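Local coordinates for SnoaL-like domain-containing protein (Sphaerobacter thermophilus, PDB 5TGN) that is of unknown function but carries a SnoaL-like domain of the NTF2 clan, whose cone-shaped fold commonly houses a pocket for small molecules, at residues Ile14-Asn18 with Gly19-Ser23. Numbering follows the deposited sequence.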
loop_
_atom_site.group_PDB
_atom_site.type_symbol
_atom_site.label_atom_id
_atom_site.label_comp_id
_atom_site.label_asym_id
_atom_site.label_seq_id
_atom_site.Cartn_x
_atom_site.Cartn_y
_atom_site.Cartn_z
ATOM N N ILE A 14 1.061 -17.852 7.532
ATOM C CA ILE A 14 2.401 -17.284 7.668
ATOM C C ILE A 14 3.454 -18.249 7.131
ATOM O O ILE A 14 4.419 -17.841 6.477
ATOM C CB ILE A 14 2.683 -16.917 9.141
ATOM C CG1 ILE A 14 1.671 -15.900 9.657
ATOM C CG2 ILE A 14 4.132 -16.366 9.301
ATOM C CD1 ILE A 14 1.762 -14.511 8.926
ATOM N N SER A 15 3.316 -19.537 7.431
ATOM C CA SER A 15 4.337 -20.479 6.974
ATOM C C SER A 15 4.373 -20.526 5.451
ATOM O O SER A 15 5.453 -20.570 4.840
ATOM C CB SER A 15 4.072 -21.868 7.565
ATOM O OG SER A 15 5.059 -22.798 7.160
ATOM N N ARG A 16 3.199 -20.490 4.824
ATOM C CA ARG A 16 3.115 -20.589 3.364
ATOM C C ARG A 16 3.669 -19.340 2.686
ATOM O O ARG A 16 4.348 -19.436 1.660
ATOM C CB ARG A 16 1.660 -20.826 2.928
ATOM C CG ARG A 16 1.076 -22.184 3.282
ATOM C CD ARG A 16 1.888 -23.316 2.716
ATOM N NE ARG A 16 2.951 -23.711 3.638
ATOM C CZ ARG A 16 4.177 -24.090 3.272
ATOM N NH1 ARG A 16 4.521 -24.139 1.983
ATOM N NH2 ARG A 16 5.068 -24.414 4.209
ATOM N N VAL A 17 3.411 -18.164 3.261
ATOM C CA VAL A 17 3.948 -16.927 2.706
ATOM C C VAL A 17 5.472 -16.874 2.844
ATOM O O VAL A 17 6.172 -16.473 1.901
ATOM C CB VAL A 17 3.251 -15.720 3.360
ATOM C CG1 VAL A 17 4.014 -14.438 3.064
ATOM C CG2 VAL A 17 1.834 -15.628 2.837
ATOM N N ASN A 18 6.023 -17.322 3.989
ATOM C CA ASN A 18 7.486 -17.448 4.091
ATOM C C ASN A 18 8.055 -18.377 3.031
ATOM O O ASN A 18 9.213 -18.222 2.623
ATOM C CB ASN A 18 7.894 -17.959 5.475
ATOM C CG ASN A 18 7.886 -16.865 6.508
ATOM O OD1 ASN A 18 8.344 -15.764 6.232
ATOM N ND2 ASN A 18 7.357 -17.147 7.691
ATOM N N GLY A 19 7.281 -19.368 2.600
ATOM C CA GLY A 19 7.726 -20.270 1.562
ATOM C C GLY A 19 7.424 -19.801 0.156
ATOM O O GLY A 19 7.614 -20.575 -0.784
ATOM N N ARG A 20 6.951 -18.565 -0.007
ATOM C CA ARG A 20 6.553 -17.982 -1.290
ATOM C C ARG A 20 5.419 -18.763 -1.959
ATOM O O ARG A 20 5.188 -18.626 -3.165
ATOM C CB ARG A 20 7.750 -17.866 -2.242
ATOM C CG ARG A 20 8.933 -17.099 -1.664
ATOM C CD ARG A 20 9.516 -16.118 -2.672
ATOM N NE ARG A 20 8.527 -15.112 -3.040
ATOM C CZ ARG A 20 8.782 -14.031 -3.769
ATOM N NH1 ARG A 20 10.009 -13.797 -4.224
ATOM N NH2 ARG A 20 7.799 -13.186 -4.039
ATOM N N ASP A 21 4.684 -19.556 -1.183
ATOM C CA ASP A 21 3.821 -20.600 -1.727
ATOM C C ASP A 21 2.423 -20.018 -1.880
ATOM O O ASP A 21 1.563 -20.176 -1.019
ATOM C CB ASP A 21 3.869 -21.818 -0.822
ATOM C CG ASP A 21 2.979 -22.942 -1.296
ATOM O OD1 ASP A 21 2.396 -22.857 -2.405
ATOM O OD2 ASP A 21 2.853 -23.917 -0.541
ATOM N N GLY A 22 2.183 -19.346 -3.010
ATOM C CA GLY A 22 0.891 -18.691 -3.205
ATOM C C GLY A 22 -0.273 -19.665 -3.281
ATOM O O GLY A 22 -1.369 -19.376 -2.784
ATOM N N SER A 23 -0.059 -20.830 -3.906
ATOM C CA SER A 23 -1.135 -21.814 -4.003
ATOM C C SER A 23 -1.461 -22.410 -2.648
ATOM O O SER A 23 -2.634 -22.592 -2.308
ATOM C CB SER A 23 -0.769 -22.941 -4.970
ATOM O OG SER A 23 -0.516 -22.450 -6.270
#
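The backbone oxygen of R16 is gripped by two amides of the turn that follows its helix: D21 N lies 2.9 Å from R16 O with a nearly straight N-H...O angle of 164°, and G19 N adds a weak bond. G19 N also reaches back to S15 O at 3.1 Å, the last helical bond before the chain turns. V17 O takes the amide of R20 at 2.9 Å, but the donor stands well above the carbonyl plane rather than on a lone pair.

The side chains of R16 and D21 run alongside each other and close the same loop a second time. R16 NH1 donates to D21 OD2 at 3.0 Å in a salt bridge; OD2 lies almost in the guanidinium plane and offers its anti lone pair, while the two flat groups are turned 79° against each other. With chi1 at 179°, the D21 carboxylate swings away from its own amide; OD2 meets R16 of one helix while OD1 accepts G24 N of the next. On the other side of the pairing, bends at chi2 and chi3 fold R16 so that its CD packs 3.4 Å from D21 OD2, while NE pairs with E12. Replacing R16 by alanine is likely to leave the carboxylates of E12 and D21 without their shared cationic mate, although the backbone bonds could persist.

The D21 N to R16 O and R20 N to V17 O bonds, together with the positive phi of R20, the C-prime residue, define a Schellman motif terminating helix 6-18, and D21 is the N-cap of helix 22-26: a compact helix-to-helix turn within the SnoaL-like domain.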